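Local coordinates for protein imelysin (Bacteroides ovatus ATCC 8483, PDB 3OYV) that probably takes part in iron uptake at the bacterial surface, as a member of the imelysin-like family of outer-membrane proteins, at residues Ser115-Trp119 / Glu348-Asn354; Trp275-Arg279 / Phe344-Glu348. One frame throughout, in Å; residues are numbered along the deposited sequence.

Interaction 1. Residues Ser115-Trp119 / Glu348-Asn354; sequences SWYSW and EFLLYKN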
ATOM      1  N   SER A 115       4.730  -9.238   2.202  1.00  9.69           N
ATOM      2  CA  SER A 115       5.885  -8.501   2.739  1.00 10.36           C
ATOM      3  C   SER A 115       6.787  -9.357   3.652  1.00 10.64           C
ATOM      4  O   SER A 115       7.624  -8.827   4.396  1.00 10.86           O
ATOM      5  CB  SER A 115       5.513  -7.185   3.416  1.00 10.51           C
ATOM      6  OG  SER A 115       5.011  -6.250   2.487  1.00 12.16           O
ATOM      7  N   TRP A 116       6.712 -10.693   3.556  1.00 10.59           N
ATOM      8  CA  TRP A 116       7.591 -11.504   4.376  1.00 10.66           C
ATOM      9  C   TRP A 116       9.043 -11.475   3.931  1.00 10.08           C
ATOM     10  O   TRP A 116       9.926 -11.703   4.736  1.00 10.81           O
ATOM     11  CB  TRP A 116       7.104 -12.946   4.459  1.00 11.59           C
ATOM     12  CG  TRP A 116       7.477 -13.889   3.310  1.00 11.56           C
ATOM     13  CD1 TRP A 116       6.720 -14.186   2.215  1.00 10.78           C
ATOM     14  CD2 TRP A 116       8.688 -14.647   3.163  1.00 12.85           C
ATOM     15  NE1 TRP A 116       7.366 -15.091   1.407  1.00 11.11           N
ATOM     16  CE2 TRP A 116       8.562 -15.405   1.979  1.00 11.17           C
ATOM     17  CE3 TRP A 116       9.838 -14.787   3.936  1.00 13.32           C
ATOM     18  CZ2 TRP A 116       9.581 -16.254   1.522  1.00 12.94           C
ATOM     19  CZ3 TRP A 116      10.836 -15.658   3.503  1.00 15.21           C
ATOM     20  CH2 TRP A 116      10.690 -16.381   2.313  1.00 14.61           C
ATOM     21  N   TYR A 117       9.310 -11.206   2.641  1.00  9.99           N
ATOM     22  CA  TYR A 117      10.668 -11.324   2.177  1.00 10.04           C
ATOM     23  C   TYR A 117      11.568 -10.408   2.984  1.00 10.64           C
ATOM     24  O   TYR A 117      12.727 -10.727   3.239  1.00 10.66           O
ATOM     25  CB  TYR A 117      10.835 -10.947   0.718  1.00 10.63           C
ATOM     26  CG  TYR A 117       9.992 -11.632  -0.311  1.00  9.84           C
ATOM     27  CD1 TYR A 117       9.745 -13.000  -0.280  1.00 11.02           C
ATOM     28  CD2 TYR A 117       9.438 -10.918  -1.344  1.00 10.41           C
ATOM     29  CE1 TYR A 117       8.999 -13.600  -1.269  1.00 11.47           C
ATOM     30  CE2 TYR A 117       8.716 -11.514  -2.358  1.00 11.44           C
ATOM     31  CZ  TYR A 117       8.479 -12.863  -2.306  1.00 11.43           C
ATOM     32  OH  TYR A 117       7.728 -13.429  -3.316  1.00 12.62           O
ATOM     33  N   SER A 118      11.023  -9.250   3.372  1.00 10.78           N
ATOM     34  CA  SER A 118      11.749  -8.230   4.117  1.00 11.11           C
ATOM     35  C   SER A 118      11.398  -8.233   5.615  1.00 11.08           C
ATOM     36  O   SER A 118      11.771  -7.323   6.355  1.00 11.76           O
ATOM     37  CB  SER A 118      11.448  -6.856   3.503  1.00 11.00           C
ATOM     38  OG  SER A 118      10.079  -6.637   3.461  1.00 11.23           O
ATOM     39  N   TRP A 119      10.631  -9.236   6.051  1.00 11.06           N
ATOM     40  CA  TRP A 119      10.089  -9.318   7.433  1.00 11.36           C
ATOM     41  C   TRP A 119       9.356  -8.029   7.811  1.00 11.93           C
ATOM     42  O   TRP A 119       9.441  -7.520   8.935  1.00 13.51           O
ATOM     43  CB  TRP A 119      11.191  -9.639   8.443  1.00 12.83           C
ATOM     44  CG  TRP A 119      11.650 -11.055   8.478  1.00 13.20           C
ATOM     45  CD1 TRP A 119      11.448 -12.009   7.545  1.00 14.35           C
ATOM     46  CD2 TRP A 119      12.406 -11.665   9.518  1.00 12.98           C
ATOM     47  NE1 TRP A 119      12.026 -13.181   7.927  1.00 15.10           N
ATOM     48  CE2 TRP A 119      12.613 -13.001   9.147  1.00 12.16           C
ATOM     49  CE3 TRP A 119      12.900 -11.216  10.756  1.00 16.55           C
ATOM     50  CZ2 TRP A 119      13.336 -13.907   9.959  1.00 15.06           C
ATOM     51  CZ3 TRP A 119      13.595 -12.129  11.580  1.00 18.16           C
ATOM     52  CH2 TRP A 119      13.800 -13.456  11.170  1.00 18.88           C
ATOM     53  N   GLU A 348      10.915  -6.247  -4.070  1.00  8.78           N
ATOM     54  CA  GLU A 348      11.240  -6.798  -2.760  1.00  9.55           C
ATOM     55  C   GLU A 348      11.959  -8.160  -2.870  1.00  9.32           C
ATOM     56  O   GLU A 348      12.973  -8.410  -2.204  1.00 10.16           O
ATOM     57  CB  GLU A 348       9.943  -6.934  -1.925  1.00  9.28           C
ATOM     58  CG  GLU A 348      10.140  -7.237  -0.448  1.00  9.40           C
ATOM     59  CD  GLU A 348       8.847  -7.716   0.215  1.00 10.54           C
ATOM     60  OE1 GLU A 348       7.849  -7.929  -0.490  1.00 11.26           O
ATOM     61  OE2 GLU A 348       8.885  -7.928   1.441  1.00 11.30           O
ATOM     62  N   PHE A 349      11.404  -9.031  -3.716  1.00 10.40           N
ATOM     63  CA  PHE A 349      12.009 -10.366  -3.957  1.00 10.98           C
ATOM     64  C   PHE A 349      13.459 -10.248  -4.430  1.00 10.39           C
ATOM     65  O   PHE A 349      14.316 -11.029  -4.041  1.00 12.14           O
ATOM     66  CB  PHE A 349      11.156 -11.066  -5.018  1.00 11.72           C
ATOM     67  CG  PHE A 349      11.636 -12.440  -5.434  1.00 13.20           C
ATOM     68  CD1 PHE A 349      12.632 -12.599  -6.369  1.00 13.20           C
ATOM     69  CD2 PHE A 349      10.983 -13.570  -4.996  1.00 17.57           C
ATOM     70  CE1 PHE A 349      13.033 -13.864  -6.747  1.00 12.11           C
ATOM     71  CE2 PHE A 349      11.374 -14.833  -5.409  1.00 19.38           C
ATOM     72  CZ  PHE A 349      12.406 -14.968  -6.260  1.00 16.29           C
ATOM     73  N   LEU A 350      13.692  -9.268  -5.289  1.00  9.98           N
ATOM     74  CA  LEU A 350      14.997  -9.020  -5.909  1.00  9.68           C
ATOM     75  C   LEU A 350      16.009  -8.378  -4.979  1.00  9.79           C
ATOM     76  O   LEU A 350      17.213  -8.457  -5.236  1.00 11.78           O
ATOM     77  CB  LEU A 350      14.801  -8.190  -7.190  1.00 10.26           C
ATOM     78  CG  LEU A 350      14.033  -8.864  -8.350  1.00 11.09           C
ATOM     79  CD1 LEU A 350      13.669  -7.830  -9.443  1.00 12.09           C
ATOM     80  CD2 LEU A 350      14.799 -10.087  -8.919  1.00 13.22           C
ATOM     81  N   LEU A 351      15.526  -7.772  -3.882  1.00  9.14           N
ATOM     82  CA  LEU A 351      16.367  -7.045  -2.950  1.00  9.55           C
ATOM     83  C   LEU A 351      16.629  -7.753  -1.618  1.00  9.71           C
ATOM     84  O   LEU A 351      17.627  -7.465  -0.963  1.00 10.34           O
ATOM     85  CB  LEU A 351      15.786  -5.651  -2.666  1.00  9.65           C
ATOM     86  CG  LEU A 351      15.813  -4.668  -3.821  1.00  9.01           C
ATOM     87  CD1 LEU A 351      15.089  -3.379  -3.413  1.00 10.78           C
ATOM     88  CD2 LEU A 351      17.268  -4.387  -4.263  1.00 10.23           C
ATOM     89  N   TYR A 352      15.693  -8.608  -1.198  1.00 10.31           N
ATOM     90  CA  TYR A 352      15.701  -9.226   0.111  1.00 10.57           C
ATOM     91  C   TYR A 352      15.654 -10.744   0.048  1.00 10.09           C
ATOM     92  O   TYR A 352      15.080 -11.311  -0.895  1.00 12.77           O
ATOM     93  CB  TYR A 352      14.467  -8.802   0.880  1.00 11.09           C
ATOM     94  CG  TYR A 352      14.406  -7.375   1.350  1.00 11.43           C
ATOM     95  CD1 TYR A 352      14.898  -7.010   2.583  1.00 11.29           C
ATOM     96  CD2 TYR A 352      13.760  -6.401   0.579  1.00 11.30           C
ATOM     97  CE1 TYR A 352      14.758  -5.703   3.042  1.00 11.06           C
ATOM     98  CE2 TYR A 352      13.650  -5.101   1.015  1.00 10.34           C
ATOM     99  CZ  TYR A 352      14.125  -4.762   2.258  1.00  9.83           C
ATOM    100  OH  TYR A 352      13.955  -3.465   2.676  1.00 13.73           O
ATOM    101  N   LYS A 353      16.207 -11.366   1.081  1.00 11.38           N
ATOM    102  CA  LYS A 353      15.973 -12.771   1.289  1.00 14.69           C
ATOM    103  C   LYS A 353      15.872 -13.036   2.784  1.00 13.59           C
ATOM    104  O   LYS A 353      16.770 -12.686   3.551  1.00 14.13           O
ATOM    105  CB  LYS A 353      17.092 -13.559   0.639  1.00 16.64           C
ATOM    106  CG  LYS A 353      16.859 -15.068   0.745  1.00 19.10           C
ATOM    107  CD  LYS A 353      17.890 -15.862   0.020  1.00 23.38           C
ATOM    108  CE  LYS A 353      17.517 -17.323  -0.031  1.00 27.47           C
ATOM    109  NZ  LYS A 353      18.642 -18.132  -0.583  1.00 27.37           N
ATOM    110  N   ASN A 354      14.766 -13.651   3.199  1.00 14.09           N
ATOM    111  CA  ASN A 354      14.617 -14.132   4.598  1.00 16.49           C
ATOM    112  C   ASN A 354      14.823 -13.017   5.634  1.00 16.25           C
ATOM    113  O   ASN A 354      15.469 -13.181   6.682  1.00 19.25           O
ATOM    114  CB  ASN A 354      15.556 -15.338   4.895  1.00 18.34           C
ATOM    115  CG  ASN A 354      15.294 -16.550   3.991  1.00 21.48           C
ATOM    116  OD1 ASN A 354      14.182 -16.756   3.473  1.00 26.92           O
ATOM    117  ND2 ASN A 354      16.344 -17.355   3.777  1.00 26.05           N
TER
HETATM  118  O   HOH W   1       6.609 -10.291   0.328  1.00 13.82           O
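Ser-118 holds one oxygen of the Glu-348 carboxylate with two hydrogen bonds. Ser-118 OG donates to Glu-348 OE2 over 2.7 Å, and Ser-118 N reaches the same OE2 over 3.2 Å, both on the anti side but from opposite faces of the carboxylate plane. Having OG between the backbone N and the carbonyl carbon (chi1 55°) lets hydroxyl and amide converge on that atom. Glu-348 OE1 accepts from a water 2.8 Å away, which in turn accepts weakly from Ser-115 N.

Ring contacts surround this polar centre. Ser-118 CB sits almost on the normal of the Tyr-352 ring, a CH-pi contact 3.4 Å from the centroid. The edge of Phe-349 meets the face of Tyr-117 in a T-shaped pair with planes at 82°, and Tyr-117 OH goes on to Gln-309. Farther out, Asn-354 OD1 lies in plane at the rim of Trp-116, 3.5 Å from CZ3, while the Asn-354 carbonyl O stands over a face of Trp-119.

Glu-348 is the closing glutamate of the GxHxxE signature of imelysin-like proteins, and the two bonds from loop 115-119 are consistent with a second shell that orients it.

Interaction 2. Residues Trp275-Arg279 / Phe344-Glu348; sequences WITAR and FHTLE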
ATOM      1  N   TRP A 275      13.569   1.009  -0.660  1.00  8.71           N
ATOM      2  CA  TRP A 275      12.316   0.248  -0.796  1.00  8.53           C
ATOM      3  C   TRP A 275      11.408   0.515   0.410  1.00  8.57           C
ATOM      4  O   TRP A 275      10.229   0.841   0.242  1.00  9.15           O
ATOM      5  CB  TRP A 275      12.630  -1.246  -0.995  1.00  9.27           C
ATOM      6  CG  TRP A 275      11.412  -2.068  -1.289  1.00  9.30           C
ATOM      7  CD1 TRP A 275      10.863  -2.289  -2.513  1.00  9.26           C
ATOM      8  CD2 TRP A 275      10.538  -2.727  -0.336  1.00  9.49           C
ATOM      9  NE1 TRP A 275       9.737  -3.083  -2.395  1.00  9.38           N
ATOM     10  CE2 TRP A 275       9.514  -3.344  -1.068  1.00  9.43           C
ATOM     11  CE3 TRP A 275      10.583  -2.925   1.051  1.00  9.71           C
ATOM     12  CZ2 TRP A 275       8.522  -4.116  -0.462  1.00  9.68           C
ATOM     13  CZ3 TRP A 275       9.570  -3.649   1.641  1.00 10.36           C
ATOM     14  CH2 TRP A 275       8.575  -4.244   0.899  1.00  9.80           C
ATOM     15  N   ILE A 276      11.948   0.403   1.624  1.00  9.45           N
ATOM     16  CA  ILE A 276      11.141   0.691   2.808  1.00  9.82           C
ATOM     17  C   ILE A 276      10.606   2.122   2.757  1.00  9.81           C
ATOM     18  O   ILE A 276       9.444   2.384   3.088  1.00 10.12           O
ATOM     19  CB  ILE A 276      11.945   0.491   4.066  1.00 11.10           C
ATOM     20  CG1 ILE A 276      12.295  -0.998   4.229  1.00 11.53           C
ATOM     21  CG2 ILE A 276      11.181   1.011   5.295  1.00 13.76           C
ATOM     22  CD1 ILE A 276      11.137  -1.933   4.662  1.00 13.91           C
ATOM     23  N   THR A 277      11.473   3.047   2.390  1.00  9.89           N
ATOM     24  CA  THR A 277      11.114   4.474   2.352  1.00  9.49           C
ATOM     25  C   THR A 277       9.955   4.695   1.396  1.00  9.35           C
ATOM     26  O   THR A 277       8.993   5.419   1.718  1.00 11.16           O
ATOM     27  CB  THR A 277      12.345   5.322   1.995  1.00 10.01           C
ATOM     28  OG1 THR A 277      13.296   5.164   3.051  1.00 13.11           O
ATOM     29  CG2 THR A 277      11.989   6.794   1.760  1.00 11.61           C
ATOM     30  N   ALA A 278      10.031   4.096   0.212  1.00  9.11           N
ATOM     31  CA  ALA A 278       8.985   4.242  -0.804  1.00  8.75           C
ATOM     32  C   ALA A 278       7.687   3.503  -0.390  1.00 10.01           C
ATOM     33  O   ALA A 278       6.593   3.944  -0.691  1.00  9.84           O
ATOM     34  CB  ALA A 278       9.481   3.767  -2.206  1.00 10.91           C
ATOM     35  N   ARG A 279       7.840   2.392   0.312  1.00  9.45           N
ATOM     36  CA  ARG A 279       6.685   1.627   0.772  1.00  8.39           C
ATOM     37  C   ARG A 279       5.811   2.398   1.739  1.00 10.06           C
ATOM     38  O   ARG A 279       4.614   2.167   1.779  1.00 10.16           O
ATOM     39  CB  ARG A 279       7.129   0.319   1.401  1.00  8.47           C
ATOM     40  CG  ARG A 279       7.507  -0.756   0.375  1.00  9.51           C
ATOM     41  CD  ARG A 279       6.315  -1.229  -0.431  1.00 10.08           C
ATOM     42  NE  ARG A 279       5.303  -1.863   0.401  1.00  8.81           N
ATOM     43  CZ  ARG A 279       4.250  -2.515  -0.060  1.00 11.11           C
ATOM     44  NH1 ARG A 279       4.000  -2.562  -1.355  1.00 11.14           N
ATOM     45  NH2 ARG A 279       3.425  -3.128   0.777  1.00 12.03           N
ATOM     46  N   PHE A 344       5.924  -3.563  -6.309  1.00  8.61           N
ATOM     47  CA  PHE A 344       6.742  -3.479  -5.117  1.00  9.10           C
ATOM     48  C   PHE A 344       7.268  -4.836  -4.629  1.00  8.63           C
ATOM     49  O   PHE A 344       8.389  -4.937  -4.153  1.00  9.59           O
ATOM     50  CB  PHE A 344       5.971  -2.825  -3.985  1.00  8.84           C
ATOM     51  CG  PHE A 344       5.935  -1.312  -4.022  1.00  9.33           C
ATOM     52  CD1 PHE A 344       7.106  -0.605  -3.803  1.00  9.74           C
ATOM     53  CD2 PHE A 344       4.737  -0.614  -4.204  1.00  9.79           C
ATOM     54  CE1 PHE A 344       7.087   0.747  -3.750  1.00 10.04           C
ATOM     55  CE2 PHE A 344       4.716   0.772  -4.150  1.00 11.74           C
ATOM     56  CZ  PHE A 344       5.914   1.458  -3.957  1.00 10.85           C
ATOM     57  N   HIS A 345       6.419  -5.873  -4.674  1.00  8.92           N
ATOM     58  CA  HIS A 345       6.829  -7.132  -4.118  1.00  8.71           C
ATOM     59  C   HIS A 345       7.814  -7.907  -5.004  1.00 10.35           C
ATOM     60  O   HIS A 345       8.582  -8.704  -4.512  1.00 11.21           O
ATOM     61  CB  HIS A 345       5.635  -7.962  -3.704  1.00 10.16           C
ATOM     62  CG  HIS A 345       4.854  -7.310  -2.616  1.00 10.55           C
ATOM     63  ND1 HIS A 345       5.384  -7.068  -1.362  1.00 11.35           N
ATOM     64  CD2 HIS A 345       3.591  -6.841  -2.597  1.00 10.79           C
ATOM     65  CE1 HIS A 345       4.467  -6.469  -0.618  1.00 11.83           C
ATOM     66  NE2 HIS A 345       3.380  -6.300  -1.355  1.00 11.59           N
ATOM     67  N   THR A 346       7.789  -7.658  -6.300  1.00 10.05           N
ATOM     68  CA  THR A 346       8.826  -8.206  -7.186  1.00 10.16           C
ATOM     69  C   THR A 346      10.161  -7.548  -6.894  1.00  9.90           C
ATOM     70  O   THR A 346      11.171  -8.226  -6.786  1.00 10.41           O
ATOM     71  CB  THR A 346       8.442  -8.095  -8.680  1.00 10.23           C
ATOM     72  OG1 THR A 346       7.294  -8.906  -8.908  1.00 11.38           O
ATOM     73  CG2 THR A 346       9.588  -8.618  -9.533  1.00 10.09           C
ATOM     74  N   LEU A 347      10.172  -6.225  -6.737  1.00  9.87           N
ATOM     75  CA  LEU A 347      11.422  -5.586  -6.328  1.00  9.39           C
ATOM     76  C   LEU A 347      11.874  -6.069  -4.974  1.00  9.55           C
ATOM     77  O   LEU A 347      13.052  -6.281  -4.766  1.00 10.16           O
ATOM     78  CB  LEU A 347      11.257  -4.092  -6.367  1.00 10.73           C
ATOM     79  CG  LEU A 347      12.521  -3.274  -6.372  1.00 13.04           C
ATOM     80  CD1 LEU A 347      13.573  -3.779  -7.363  1.00 17.13           C
ATOM     81  CD2 LEU A 347      12.108  -1.791  -6.678  1.00 13.73           C
ATOM     82  N   GLU A 348      10.915  -6.247  -4.070  1.00  8.78           N
ATOM     83  CA  GLU A 348      11.240  -6.798  -2.760  1.00  9.55           C
ATOM     84  C   GLU A 348      11.959  -8.160  -2.870  1.00  9.32           C
ATOM     85  O   GLU A 348      12.973  -8.410  -2.204  1.00 10.16           O
ATOM     86  CB  GLU A 348       9.943  -6.934  -1.925  1.00  9.28           C
ATOM     87  CG  GLU A 348      10.140  -7.237  -0.448  1.00  9.40           C
ATOM     88  CD  GLU A 348       8.847  -7.716   0.215  1.00 10.54           C
ATOM     89  OE1 GLU A 348       7.849  -7.929  -0.490  1.00 11.26           O
ATOM     90  OE2 GLU A 348       8.885  -7.928   1.441  1.00 11.30           O
TER
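The indole of Trp-275 lies between Glu-348 and Arg-279. Glu-348 CB and CG rest on one face, and the carboxylate follows nearly flat, its plane 17° from the ring and Glu-348 CD 3.5 Å from Trp-275 CH2. Arg-279 CG, one helical turn along, lies 3.4 Å above the ring plane, over the centre of the opposite face. The Phe-344 ring turns its edge to the indole in an offset edge-to-face pair, takes Ala-278 CB at its own rim, and carries Arg-279 CD over one face, 3.8 Å from the centroid. The guanidinium stands steeply to that ring, with Phe-344 CG at its edge and His-345 CE1 over one of its faces. A double bend, at chi2 (-67°) and again at chi3, brings it round there.

At the indole edge, Trp-275 NE1 donates to Phe-344 O over 2.9 Å, tilted out of the carbonyl plane. Glu-348 N reaches that oxygen from the other side in the ordinary helical bond, so the carbonyl serves both helices. With an alanine in place of Trp-275, Phe-344 O would probably lose its second donor, and a gap would be likely to open between the stem of Glu-348 and Arg-279 CG.

His-345 ND1 bonds to Glu-348 OE1 on its syn side, 2.8 Å long and almost straight at 173°. Arg-279 is anchored by salt bridges to Asp-303 and Glu-283. Its NH2 and His-345 NE2 both hydrogen-bond to O2 of an unidentified molecule, probably from the crystallisation liquor. The chemistry thus implies a polar site lined by Arg-279 and His-345: Glu-348 fixes the rotation of the imidazole, which leaves NE2 directed, beside the arginine, at that molecule.

In the fold
Both contacts use helix 343-351 and share Glu-348: interaction 1 holds its OE2, while interaction 2 covers its stem and engages OE1 through His-345. Their centres are 9 Å apart, and they touch directly, with Ser-118 OG 3.5 Å from Trp-275 CZ3 and Ser-115 OG 3.2 Å from His-345 CE1; Ser-115 OG itself hydrogen-bonds to Asp-124. Along the chain, interaction 2 is nested inside the loop closed by interaction 1. The unidentified ligand lies about 3 Å from the side chain of Arg-279 and about 5 Å from that of Ser-115, nearest atoms in each case; such molecules often mark pockets, and with the GxHxxE helix beside it this one may mark the functional site.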